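Local coordinates for protein putative ATPase Rv3679 (Mycobacterium tuberculosis H37Rv, PDB 6BS3) that forms one subunit of the heterodimeric BagAB ATPase, whose ATP hydrolysis is required for resistance to nitric oxide and elevated glycerol, at residues A[16-21]-A[205-210]; A[23-28]-A[197-202]; A[61-66]-A[88-93]; A[65-70]-A[78-83]; A[97-102]-A[123-128]. All blocks are in the same frame, centred on the assembly; numbering follows the deposited sequence.

Contact 1. Residues A[16-21]-A[205-210]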
# COMPACT_ATOMS: atom_id res chain seq x y z
N SER A 16 -17.15 24.37 -10.07
CA SER A 16 -16.78 24.90 -11.40
C SER A 16 -15.30 25.28 -11.58
O SER A 16 -14.76 25.06 -12.66
CB SER A 16 -17.64 26.10 -11.75
OG SER A 16 -18.90 25.64 -12.20
N ARG A 17 -14.68 25.85 -10.53
CA ARG A 17 -13.27 26.26 -10.49
C ARG A 17 -12.31 25.12 -10.91
O ARG A 17 -11.32 25.38 -11.59
CB ARG A 17 -12.89 26.83 -9.10
CG ARG A 17 -12.93 25.82 -7.95
CD ARG A 17 -12.38 26.41 -6.66
NE ARG A 17 -13.00 25.84 -5.47
CZ ARG A 17 -12.55 24.76 -4.83
NH1 ARG A 17 -11.48 24.12 -5.27
NH2 ARG A 17 -13.18 24.32 -3.75
N LEU A 18 -12.66 23.88 -10.56
CA LEU A 18 -11.93 22.66 -10.88
C LEU A 18 -11.92 22.33 -12.38
O LEU A 18 -11.10 21.55 -12.82
CB LEU A 18 -12.44 21.46 -10.06
CG LEU A 18 -12.31 21.52 -8.54
CD1 LEU A 18 -12.72 20.21 -7.92
CD2 LEU A 18 -10.87 21.90 -8.09
N SER A 19 -12.81 22.97 -13.17
CA SER A 19 -12.88 22.80 -14.64
C SER A 19 -11.82 23.67 -15.32
O SER A 19 -11.45 23.39 -16.45
CB SER A 19 -14.26 23.16 -15.16
OG SER A 19 -15.27 22.36 -14.55
N GLY A 20 -11.35 24.70 -14.62
CA GLY A 20 -10.31 25.60 -15.11
C GLY A 20 -8.90 25.08 -14.82
O GLY A 20 -7.93 25.59 -15.39
N VAL A 21 -8.78 24.07 -13.92
CA VAL A 21 -7.52 23.42 -13.51
C VAL A 21 -6.90 22.68 -14.72
O VAL A 21 -7.59 21.90 -15.39
CB VAL A 21 -7.73 22.48 -12.28
CG1 VAL A 21 -6.52 21.58 -12.04
CG2 VAL A 21 -8.07 23.26 -11.02
N ALA A 205 -4.70 21.43 -8.74
CA ALA A 205 -5.58 20.84 -7.71
C ALA A 205 -5.06 19.47 -7.36
O ALA A 205 -4.71 18.69 -8.24
CB ALA A 205 -7.03 20.74 -8.21
N ILE A 206 -5.02 19.17 -6.06
CA ILE A 206 -4.61 17.87 -5.52
C ILE A 206 -5.87 17.15 -5.03
O ILE A 206 -6.56 17.65 -4.15
CB ILE A 206 -3.55 18.02 -4.39
CG1 ILE A 206 -2.28 18.73 -4.90
CG2 ILE A 206 -3.20 16.66 -3.75
CD1 ILE A 206 -1.65 19.71 -3.99
N HIS A 207 -6.17 15.99 -5.64
CA HIS A 207 -7.29 15.12 -5.31
C HIS A 207 -6.75 13.97 -4.45
O HIS A 207 -5.64 13.48 -4.67
CB HIS A 207 -8.01 14.58 -6.57
CG HIS A 207 -8.35 15.66 -7.55
ND1 HIS A 207 -9.30 16.63 -7.26
CD2 HIS A 207 -7.81 15.92 -8.77
CE1 HIS A 207 -9.31 17.44 -8.30
NE2 HIS A 207 -8.44 17.04 -9.24
N LEU A 208 -7.52 13.59 -3.44
CA LEU A 208 -7.10 12.58 -2.48
C LEU A 208 -8.06 11.42 -2.47
O LEU A 208 -9.21 11.54 -2.06
CB LEU A 208 -6.94 13.18 -1.07
CG LEU A 208 -5.97 14.35 -0.96
CD1 LEU A 208 -6.69 15.70 -1.05
CD2 LEU A 208 -5.12 14.24 0.27
N VAL A 209 -7.59 10.30 -2.98
CA VAL A 209 -8.33 9.06 -3.01
C VAL A 209 -8.26 8.42 -1.62
O VAL A 209 -7.20 8.37 -1.02
CB VAL A 209 -7.81 8.10 -4.12
CG1 VAL A 209 -8.54 6.76 -4.10
CG2 VAL A 209 -7.93 8.76 -5.49
N THR A 210 -9.39 7.94 -1.14
CA THR A 210 -9.50 7.24 0.14
C THR A 210 -10.48 6.08 0.04
O THR A 210 -11.33 6.05 -0.85
CB THR A 210 -9.85 8.24 1.29
OG1 THR A 210 -9.62 7.58 2.54
CG2 THR A 210 -11.29 8.77 1.24

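Contact 2. Residues A[23-28]-A[197-202]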
# COMPACT_ATOMS: atom_id res chain seq x y z
N LEU A 23 -3.62 21.16 -14.17
CA LEU A 23 -2.80 20.12 -13.53
C LEU A 23 -3.53 19.46 -12.38
O LEU A 23 -3.72 20.08 -11.34
CB LEU A 23 -1.42 20.68 -13.07
CG LEU A 23 -0.54 19.73 -12.23
CD1 LEU A 23 -0.15 18.47 -13.01
CD2 LEU A 23 0.67 20.46 -11.64
N HIS A 24 -3.88 18.17 -12.56
CA HIS A 24 -4.58 17.39 -11.53
C HIS A 24 -3.64 16.39 -10.92
O HIS A 24 -3.09 15.56 -11.63
CB HIS A 24 -5.82 16.67 -12.10
CG HIS A 24 -6.86 17.60 -12.63
ND1 HIS A 24 -7.91 18.04 -11.84
CD2 HIS A 24 -6.98 18.15 -13.86
CE1 HIS A 24 -8.63 18.85 -12.60
NE2 HIS A 24 -8.11 18.94 -13.82
N LEU A 25 -3.45 16.46 -9.59
CA LEU A 25 -2.57 15.52 -8.93
C LEU A 25 -3.43 14.56 -8.11
O LEU A 25 -4.24 15.01 -7.30
CB LEU A 25 -1.52 16.25 -8.05
CG LEU A 25 -0.55 17.19 -8.75
CD1 LEU A 25 -0.16 18.35 -7.84
CD2 LEU A 25 0.74 16.46 -9.13
N VAL A 26 -3.31 13.26 -8.38
CA VAL A 26 -4.11 12.22 -7.72
C VAL A 26 -3.26 11.47 -6.71
O VAL A 26 -2.38 10.67 -7.07
CB VAL A 26 -4.85 11.27 -8.73
CG1 VAL A 26 -5.77 10.30 -7.99
CG2 VAL A 26 -5.66 12.08 -9.76
N THR A 27 -3.51 11.77 -5.42
CA THR A 27 -2.81 11.13 -4.32
C THR A 27 -3.79 10.23 -3.54
O THR A 27 -4.94 10.03 -3.97
CB THR A 27 -2.01 12.14 -3.48
OG1 THR A 27 -1.14 11.40 -2.61
CG2 THR A 27 -2.88 13.07 -2.67
N GLY A 28 -3.30 9.63 -2.47
CA GLY A 28 -4.04 8.70 -1.62
C GLY A 28 -3.12 7.61 -1.10
O GLY A 28 -2.02 7.42 -1.62
N LYS A 197 5.23 28.51 -8.59
CA LYS A 197 4.13 29.38 -9.04
C LYS A 197 2.98 28.54 -9.59
O LYS A 197 1.83 28.79 -9.24
CB LYS A 197 4.61 30.37 -10.11
CG LYS A 197 4.88 31.76 -9.58
CD LYS A 197 5.66 32.60 -10.58
CE LYS A 197 7.12 32.75 -10.18
NZ LYS A 197 7.96 33.29 -11.28
N LEU A 198 3.30 27.54 -10.46
CA LEU A 198 2.30 26.65 -11.05
C LEU A 198 1.57 25.85 -9.97
O LEU A 198 0.34 25.87 -9.94
CB LEU A 198 2.91 25.72 -12.12
CG LEU A 198 1.99 24.60 -12.67
CD1 LEU A 198 0.77 25.17 -13.40
CD2 LEU A 198 2.73 23.68 -13.59
N LEU A 199 2.33 25.17 -9.08
CA LEU A 199 1.78 24.34 -8.00
C LEU A 199 0.85 25.07 -7.04
O LEU A 199 -0.17 24.51 -6.67
CB LEU A 199 2.88 23.62 -7.21
CG LEU A 199 3.70 22.58 -7.96
CD1 LEU A 199 4.88 22.11 -7.13
CD2 LEU A 199 2.83 21.41 -8.45
N HIS A 200 1.19 26.32 -6.70
CA HIS A 200 0.42 27.16 -5.77
C HIS A 200 -0.77 27.93 -6.43
O HIS A 200 -1.61 28.47 -5.71
CB HIS A 200 1.38 28.12 -5.01
CG HIS A 200 2.20 27.38 -4.01
ND1 HIS A 200 3.32 26.65 -4.39
CD2 HIS A 200 1.98 27.18 -2.69
CE1 HIS A 200 3.76 26.05 -3.29
NE2 HIS A 200 2.98 26.33 -2.25
N SER A 201 -0.89 27.89 -7.77
CA SER A 201 -1.96 28.59 -8.48
C SER A 201 -3.28 27.81 -8.58
O SER A 201 -3.36 26.64 -8.20
CB SER A 201 -1.49 29.01 -9.87
OG SER A 201 -1.50 27.90 -10.75
N ASN A 202 -4.30 28.49 -9.14
CA ASN A 202 -5.64 28.00 -9.46
C ASN A 202 -5.62 27.08 -10.70
O ASN A 202 -6.67 26.58 -11.10
CB ASN A 202 -6.64 29.18 -9.63
CG ASN A 202 -6.43 30.13 -10.82
OD1 ASN A 202 -5.69 29.86 -11.78
ND2 ASN A 202 -7.11 31.26 -10.78

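Contact 3. Residues A[61-66]-A[88-93]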
# COMPACT_ATOMS: atom_id res chain seq x y z
N GLN A 61 5.57 1.55 -13.85
CA GLN A 61 4.85 1.11 -15.05
C GLN A 61 3.36 0.74 -14.74
O GLN A 61 2.79 -0.17 -15.35
CB GLN A 61 5.61 -0.04 -15.79
CG GLN A 61 6.90 0.39 -16.50
CD GLN A 61 6.70 1.25 -17.74
OE1 GLN A 61 5.61 1.34 -18.32
NE2 GLN A 61 7.75 1.87 -18.20
N GLY A 62 2.76 1.47 -13.80
CA GLY A 62 1.36 1.30 -13.40
C GLY A 62 0.35 1.55 -14.50
O GLY A 62 -0.72 0.94 -14.49
N ILE A 63 0.67 2.46 -15.45
CA ILE A 63 -0.22 2.74 -16.59
C ILE A 63 -0.29 1.52 -17.52
O ILE A 63 -1.39 1.09 -17.87
CB ILE A 63 0.15 4.05 -17.37
CG1 ILE A 63 0.03 5.31 -16.47
CG2 ILE A 63 -0.74 4.18 -18.62
CD1 ILE A 63 0.76 6.59 -17.00
N ALA A 64 0.90 0.96 -17.91
CA ALA A 64 1.01 -0.23 -18.76
C ALA A 64 0.28 -1.42 -18.13
O ALA A 64 -0.46 -2.12 -18.82
CB ALA A 64 2.48 -0.57 -19.00
N GLN A 65 0.44 -1.61 -16.81
CA GLN A 65 -0.20 -2.65 -16.01
C GLN A 65 -1.73 -2.49 -16.02
O GLN A 65 -2.45 -3.47 -16.18
CB GLN A 65 0.34 -2.61 -14.57
CG GLN A 65 0.03 -3.85 -13.75
CD GLN A 65 0.34 -3.69 -12.28
OE1 GLN A 65 -0.01 -2.68 -11.65
NE2 GLN A 65 0.98 -4.69 -11.70
N LEU A 66 -2.21 -1.24 -15.86
CA LEU A 66 -3.63 -0.91 -15.88
C LEU A 66 -4.26 -1.20 -17.26
O LEU A 66 -5.36 -1.75 -17.32
CB LEU A 66 -3.78 0.57 -15.52
CG LEU A 66 -5.16 1.14 -15.23
CD1 LEU A 66 -5.84 0.37 -14.13
CD2 LEU A 66 -5.04 2.58 -14.83
N VAL A 88 -6.62 10.35 -24.72
CA VAL A 88 -5.78 10.24 -23.55
C VAL A 88 -4.40 9.71 -23.98
O VAL A 88 -4.30 8.62 -24.52
CB VAL A 88 -6.40 9.40 -22.40
CG1 VAL A 88 -5.44 9.31 -21.21
CG2 VAL A 88 -7.75 9.97 -21.96
N ASN A 89 -3.36 10.52 -23.76
CA ASN A 89 -1.96 10.15 -23.98
C ASN A 89 -1.36 9.70 -22.66
O ASN A 89 -1.80 10.16 -21.60
CB ASN A 89 -1.16 11.34 -24.52
CG ASN A 89 -1.29 11.57 -25.99
OD1 ASN A 89 -2.06 10.91 -26.67
ND2 ASN A 89 -0.52 12.52 -26.53
N ALA A 90 -0.33 8.82 -22.70
CA ALA A 90 0.34 8.33 -21.50
C ALA A 90 1.79 8.73 -21.45
O ALA A 90 2.48 8.66 -22.47
CB ALA A 90 0.21 6.80 -21.40
N LEU A 91 2.27 9.11 -20.27
CA LEU A 91 3.69 9.38 -20.08
C LEU A 91 4.24 8.68 -18.83
O LEU A 91 4.02 9.14 -17.72
CB LEU A 91 4.09 10.88 -20.14
CG LEU A 91 5.63 11.14 -19.97
CD1 LEU A 91 6.47 10.61 -21.18
CD2 LEU A 91 5.91 12.60 -19.69
N ALA A 92 4.95 7.56 -19.02
CA ALA A 92 5.61 6.86 -17.90
C ALA A 92 6.99 7.53 -17.83
O ALA A 92 7.82 7.31 -18.72
CB ALA A 92 5.74 5.37 -18.21
N ILE A 93 7.17 8.48 -16.88
CA ILE A 93 8.46 9.20 -16.78
C ILE A 93 9.59 8.22 -16.40
O ILE A 93 9.46 7.45 -15.44
CB ILE A 93 8.42 10.45 -15.85
CG1 ILE A 93 7.39 11.51 -16.32
CG2 ILE A 93 9.84 11.07 -15.71
CD1 ILE A 93 7.11 12.67 -15.24

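Contact 4. Residues A[65-70]-A[78-83]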
# COMPACT_ATOMS: atom_id res chain seq x y z
N GLN A 65 0.44 -1.61 -16.81
CA GLN A 65 -0.20 -2.65 -16.01
C GLN A 65 -1.73 -2.49 -16.02
O GLN A 65 -2.45 -3.47 -16.18
CB GLN A 65 0.34 -2.61 -14.57
CG GLN A 65 0.03 -3.85 -13.75
CD GLN A 65 0.34 -3.69 -12.28
OE1 GLN A 65 -0.01 -2.68 -11.65
NE2 GLN A 65 0.98 -4.69 -11.70
N LEU A 66 -2.21 -1.24 -15.86
CA LEU A 66 -3.63 -0.91 -15.88
C LEU A 66 -4.26 -1.20 -17.26
O LEU A 66 -5.36 -1.75 -17.32
CB LEU A 66 -3.78 0.57 -15.52
CG LEU A 66 -5.16 1.14 -15.23
CD1 LEU A 66 -5.84 0.37 -14.13
CD2 LEU A 66 -5.04 2.58 -14.83
N PHE A 67 -3.57 -0.83 -18.35
CA PHE A 67 -4.06 -1.03 -19.72
C PHE A 67 -3.68 -2.41 -20.29
O PHE A 67 -4.01 -2.71 -21.45
CB PHE A 67 -3.62 0.13 -20.64
CG PHE A 67 -4.43 1.38 -20.37
CD1 PHE A 67 -4.03 2.29 -19.39
CD2 PHE A 67 -5.62 1.61 -21.04
CE1 PHE A 67 -4.80 3.41 -19.11
CE2 PHE A 67 -6.38 2.75 -20.77
CZ PHE A 67 -5.97 3.64 -19.81
N ASP A 68 -3.06 -3.26 -19.45
CA ASP A 68 -2.62 -4.62 -19.78
C ASP A 68 -1.73 -4.66 -21.08
O ASP A 68 -1.96 -5.46 -22.00
CB ASP A 68 -3.83 -5.59 -19.81
CG ASP A 68 -3.42 -7.06 -19.79
OD1 ASP A 68 -2.32 -7.36 -19.27
OD2 ASP A 68 -4.20 -7.90 -20.30
N VAL A 69 -0.74 -3.76 -21.14
CA VAL A 69 0.18 -3.65 -22.28
C VAL A 69 1.62 -3.77 -21.79
O VAL A 69 1.87 -3.51 -20.61
CB VAL A 69 -0.01 -2.35 -23.14
CG1 VAL A 69 -1.28 -2.40 -23.98
CG2 VAL A 69 0.09 -1.07 -22.30
N PRO A 70 2.59 -4.10 -22.69
CA PRO A 70 4.01 -4.13 -22.28
C PRO A 70 4.51 -2.78 -21.73
O PRO A 70 3.86 -1.75 -21.96
CB PRO A 70 4.74 -4.48 -23.59
CG PRO A 70 3.74 -5.10 -24.44
CD PRO A 70 2.44 -4.45 -24.12
N LYS A 78 -0.57 7.79 -27.41
CA LYS A 78 -2.01 7.62 -27.27
C LYS A 78 -2.31 6.23 -26.73
O LYS A 78 -1.90 5.22 -27.31
CB LYS A 78 -2.72 7.83 -28.61
CG LYS A 78 -4.23 7.89 -28.51
CD LYS A 78 -4.88 7.93 -29.88
CE LYS A 78 -6.37 8.20 -29.78
NZ LYS A 78 -7.11 7.72 -30.98
N ILE A 79 -3.03 6.17 -25.61
CA ILE A 79 -3.37 4.89 -25.00
C ILE A 79 -4.87 4.62 -24.96
O ILE A 79 -5.29 3.48 -24.84
CB ILE A 79 -2.81 4.80 -23.56
CG1 ILE A 79 -3.20 3.47 -22.92
CG2 ILE A 79 -3.31 5.97 -22.72
CD1 ILE A 79 -2.20 2.96 -21.91
N ALA A 80 -5.67 5.68 -25.08
CA ALA A 80 -7.12 5.51 -25.04
C ALA A 80 -7.92 6.61 -25.74
O ALA A 80 -7.56 7.79 -25.69
CB ALA A 80 -7.60 5.35 -23.60
N THR A 81 -9.01 6.20 -26.38
CA THR A 81 -9.93 7.10 -27.08
C THR A 81 -11.02 7.44 -26.05
O THR A 81 -11.64 6.53 -25.49
CB THR A 81 -10.49 6.44 -28.38
OG1 THR A 81 -9.43 6.30 -29.34
CG2 THR A 81 -11.62 7.25 -29.02
N ALA A 82 -11.21 8.72 -25.76
CA ALA A 82 -12.27 9.13 -24.83
C ALA A 82 -13.55 9.34 -25.64
O ALA A 82 -13.51 9.32 -26.87
CB ALA A 82 -11.87 10.42 -24.15
N GLU A 83 -14.69 9.53 -24.96
CA GLU A 83 -16.00 9.81 -25.54
C GLU A 83 -15.96 10.97 -26.54
O GLU A 83 -15.34 12.00 -26.26
CB GLU A 83 -16.99 10.18 -24.42
CG GLU A 83 -17.67 9.01 -23.74
CD GLU A 83 -18.93 9.38 -22.97
OE1 GLU A 83 -19.50 10.47 -23.24
OE2 GLU A 83 -19.35 8.58 -22.10

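Contact 5. Residues A[97-102]-A[123-128]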
# COMPACT_ATOMS: atom_id res chain seq x y z
N ALA A 97 16.38 8.62 -18.03
CA ALA A 97 16.32 9.39 -19.28
C ALA A 97 16.04 10.88 -19.00
O ALA A 97 16.60 11.73 -19.70
CB ALA A 97 15.28 8.81 -20.22
N ALA A 98 15.23 11.20 -17.96
CA ALA A 98 14.93 12.60 -17.55
C ALA A 98 16.20 13.28 -17.00
O ALA A 98 16.41 14.46 -17.27
CB ALA A 98 13.79 12.65 -16.53
N PHE A 99 17.05 12.53 -16.28
CA PHE A 99 18.32 13.05 -15.75
C PHE A 99 19.31 13.40 -16.89
O PHE A 99 19.94 14.45 -16.84
CB PHE A 99 18.93 12.11 -14.70
CG PHE A 99 20.20 12.61 -14.04
CD1 PHE A 99 20.28 13.90 -13.53
CD2 PHE A 99 21.32 11.80 -13.93
CE1 PHE A 99 21.46 14.37 -12.95
CE2 PHE A 99 22.49 12.26 -13.33
CZ PHE A 99 22.55 13.54 -12.83
N LEU A 100 19.40 12.53 -17.94
CA LEU A 100 20.24 12.76 -19.13
C LEU A 100 19.75 13.96 -19.94
O LEU A 100 20.57 14.74 -20.43
CB LEU A 100 20.30 11.51 -20.04
CG LEU A 100 20.78 10.18 -19.46
CD1 LEU A 100 20.84 9.13 -20.53
CD2 LEU A 100 22.13 10.30 -18.85
N GLU A 101 18.43 14.11 -20.07
CA GLU A 101 17.75 15.22 -20.74
C GLU A 101 18.15 16.54 -20.05
O GLU A 101 18.44 17.53 -20.72
CB GLU A 101 16.24 15.02 -20.59
CG GLU A 101 15.40 15.05 -21.85
CD GLU A 101 13.94 14.68 -21.65
OE1 GLU A 101 13.41 14.83 -20.52
OE2 GLU A 101 13.32 14.22 -22.64
N TYR A 102 18.17 16.54 -18.71
CA TYR A 102 18.50 17.66 -17.84
C TYR A 102 19.97 18.03 -17.97
O TYR A 102 20.27 19.19 -18.21
CB TYR A 102 18.11 17.27 -16.40
CG TYR A 102 18.51 18.21 -15.29
CD1 TYR A 102 17.60 19.14 -14.79
CD2 TYR A 102 19.70 18.04 -14.60
CE1 TYR A 102 17.92 19.94 -13.69
CE2 TYR A 102 20.03 18.84 -13.51
CZ TYR A 102 19.14 19.79 -13.05
OH TYR A 102 19.46 20.57 -11.97
N GLU A 123 21.31 5.77 -12.25
CA GLU A 123 20.51 5.04 -11.25
C GLU A 123 21.00 5.43 -9.87
O GLU A 123 20.18 5.74 -9.01
CB GLU A 123 20.70 3.52 -11.41
CG GLU A 123 19.95 2.90 -12.57
CD GLU A 123 20.56 1.61 -13.10
OE1 GLU A 123 20.61 0.61 -12.35
OE2 GLU A 123 20.99 1.61 -14.29
N PHE A 124 22.33 5.45 -9.67
CA PHE A 124 23.00 5.81 -8.43
C PHE A 124 22.65 7.23 -8.00
O PHE A 124 22.08 7.39 -6.92
CB PHE A 124 24.51 5.60 -8.57
CG PHE A 124 25.31 5.85 -7.30
CD1 PHE A 124 25.40 4.87 -6.31
CD2 PHE A 124 25.96 7.06 -7.10
CE1 PHE A 124 26.14 5.11 -5.15
CE2 PHE A 124 26.68 7.29 -5.93
CZ PHE A 124 26.77 6.31 -4.97
N ALA A 125 22.96 8.24 -8.84
CA ALA A 125 22.73 9.68 -8.62
C ALA A 125 21.28 10.01 -8.26
O ALA A 125 21.04 10.79 -7.33
CB ALA A 125 23.16 10.48 -9.85
N THR A 126 20.31 9.41 -8.99
CA THR A 126 18.86 9.60 -8.74
C THR A 126 18.46 8.95 -7.41
O THR A 126 17.66 9.53 -6.67
CB THR A 126 18.01 9.16 -9.95
OG1 THR A 126 18.41 7.85 -10.37
CG2 THR A 126 18.14 10.11 -11.13
N THR A 127 19.06 7.78 -7.06
CA THR A 127 18.81 7.07 -5.79
C THR A 127 19.38 7.79 -4.57
O THR A 127 18.68 7.92 -3.57
CB THR A 127 19.28 5.61 -5.87
OG1 THR A 127 18.60 4.98 -6.94
CG2 THR A 127 19.00 4.83 -4.59
N ILE A 128 20.64 8.26 -4.64
CA ILE A 128 21.34 8.91 -3.52
C ILE A 128 20.90 10.38 -3.29
O ILE A 128 21.24 10.96 -2.25
CB ILE A 128 22.89 8.77 -3.62
CG1 ILE A 128 23.48 9.44 -4.88
CG2 ILE A 128 23.33 7.30 -3.50
CD1 ILE A 128 24.09 10.80 -4.62

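Contact 1. Residues A[16-21]-A[205-210]
The imidazole of H207 is the flat group here, and L18 comes to its edge. L18 CD1 lies near the ring plane, 4.4 Å from H207 CE1. The rings of H24 and W14 also meet this imidazole, at shallow angles of about 15° and 25°. H207 belongs to strand 204-210, which runs parallel to strand 23-28 in the central sheet of the P-loop NTPase fold. Segment 16-21 is the lead-in to strand 23-28. Residues 16-20 have helical backbone angles but not the regular bonds of a helix. The segment packs against the start of the neighbouring strand.

Both nitrogens of the H207 ring have partners outside these segments. NE2 pairs with H24 ND1, and ND1 takes the backbone amide of S236. These two bonds fix the rotation of the ring, so the edge given to L18 is set.

The rest of the contact is aliphatic and buried. Two side chains of the lead-in meet the methyl of A205. From one comes a leucine branch, with L18 CD2 at 4.0 Å from A205 CB. The other, V21, presents both branches. Its CG1 is anti to the backbone N (chi1 168°) and CG2 lies beside that nitrogen, and in this setting both methyls reach the alanine. V21 CG2 is 3.9 Å from A205 CB, while V21 CG1 touches the backbone too, at 3.8 Å from A205 N.

Contact 2. Residues A[23-28]-A[197-202]
L23 and L199 bring the two backbones nearest, with 8.3 Å between their CA atoms. L23 starts strand 23-28, and L199 lies in the last turn of helix 188-200. That helix feeds strand 204-210, the parallel neighbour of 23-28 in the sheet. The turn after the helix is tied to L198 O. S201 N reaches this oxygen at 3.2 Å and S201 OG at 2.9 Å, from the same face of the carbonyl plane.

Four leucines meet by their methyls. L23 and L199 cross obliquely, with L23 CD2 4.0 Å from L199 CD2. L23 has CG anti to its backbone N (chi1 173°), which carries CD2 out to the helix. The same methyl also meets L198 CD2 at 4.3 Å. Two residues further along the strand, L25 CD1 reaches L199 CD2, again at 4.3 Å. I141 and V145 of helix 130-146 also pack on L23, and L173 on both L25 and L199.

Strand 23-28 runs into the loop that binds ATP through G31 and G33. Its contact with helix 188-200 is purely aliphatic, so it rests on burial and fit of shape, with no polar pair to set a direction.

Contact 3. Residues A[61-66]-A[88-93]
I63 and A90 make the tight part of this contact. It lies in the P-loop NTPase fold, where the short helix 62-66 packs on strand 86-92, one arm of the antiparallel pair 77-82 and 86-92. I63 CG2 meets A90 CB at 3.9 Å. CG2 is anti to the backbone N, while CG1 lies beside that nitrogen (chi1 -62°) and carries CD1 toward the strand. I63 CD1 comes to 4.2 Å from L91 O. L54, L72 and I79 also touch I63, so the isoleucine is enclosed by the sheet and its loops. L91 points its own side chain away from the helix and meets it by backbone.

The more open side is at Q61, the N-cap residue, which is partly exposed. Its chain bends at chi2 (-71°), and this brings the terminal amide back over A92. Q61 OE1 is hydrogen-bonded to L72 N, outside the two segments. Farther out, Q65 is exposed and packs on a basic side chain of the other protein chain.

E56 holds the start of the helix. Its carboxylate takes G62 N on OE2 and I63 N on OE1, so it grips two amides of the first turn. At the Q61 end the amide straddles one methyl: Q61 OE1 and Q61 NE2 are each 4.0 Å from A92 CB.

Contact 4. Residues A[65-70]-A[78-83]
F67 lays one face of its ring over I79. In the P-loop NTPase fold the arrangement joins the end of helix 62-66 to strand 77-82, the outermost strand of the sheet within this chain. It is a CH-pi contact. I79 CG1 is 3.6 Å from the centroid of the F67 ring and 16° off the ring normal, somewhat offset toward the rim. The position of I79 CD1 is doubtful, because it is modelled too near the ring.

The conformations explain the meeting. F67 has CG beside the backbone N and anti to the carbonyl carbon (chi1 -75°), which swings the ring toward the strand. I79 has CG1 anti to its backbone N (chi1 179°), which extends that branch to the ring face. A80 also comes to the ring, at an oblique angle. Two successive residues can do this because I79 and A80 both face V88 across the hairpin, a classic beta bulge. L324 and L327 of helix 324-336 add further packing on F67.

The helix ends just here in a Schellman motif. D68 takes a positive phi, V69 N bonds back to A64 O, and D68 N makes a weak bond of 3.3 Å to Q65 O. D68 is the first residue to leave helical angles, directly after F67.

On the strand, K78 extends its side chain forward, and K78 NZ bonds to T81 OG1 at 3.2 Å. At the bulge, A80 CB stands 4.0 Å from F67 CE2.

Contact 5. Residues A[97-102]-A[123-128]
Apolar packing carries this contact, and F99 supplies one side of it. F99 CE2 meets A125 CB at 4.0 Å, and F99 CB meets T126 CG2 at 4.2 Å. Both methyls approach the ring obliquely. F99 has CG anti to its backbone N (chi1 -176°), which sends the ring out from helix 95-107 to helix 121-128. The CA atoms of F99 and T126 are 7.8 Å apart, the nearest pair of the two segments. V122, L132 and L136 also touch F99, so the ring is buried among three helices.

The hydrogen bonds stay within the helix of 123-128. T127 OG1 donates to E123 O at 2.7 Å. T127 N reaches the same oxygen from the opposite face of the carbonyl plane, so two donors of one residue share it. T126 OG1 pairs with V122 O, which ties its polar end to its own helix while CG2 is turned to F99.

Charge enters at the margin. E123 OE2 lies close to E96 OE2, a pairing of like charges that would be unfavourable if both are ionised.

The other protein chain meets F124 edge-to-face through an aromatic side chain, and packs on A125 and T127 too. The arrangement is a helix-helix contact in the helical region between strands 86-92 and 158-162, consistent with the helical subdomain of Get3-like ATPases, here at the subunit interface.

In the fold
Contacts 1 and 2 adjoin in the sheet, with centres about 8 Å apart. Their strands 23-28 and 204-210 are joined by a probable hydrogen bond from H207 N to L25 O at 2.7 Å. Contacts 3 and 4 form a second pair, also about 8 Å between centres. They share helix 62-66, and V88 N probably bonds to A80 O at 2.9 Å. The two pairs reach the same sheet. The nucleotide site lies near both: the side chain of I63 is about 10 Å from ADP and about 9 Å from magnesium, and that of H207 is about 12 Å from ADP. Contact 5 stands apart, about 20 Å from contact 3 between centres, away from the annotated sites.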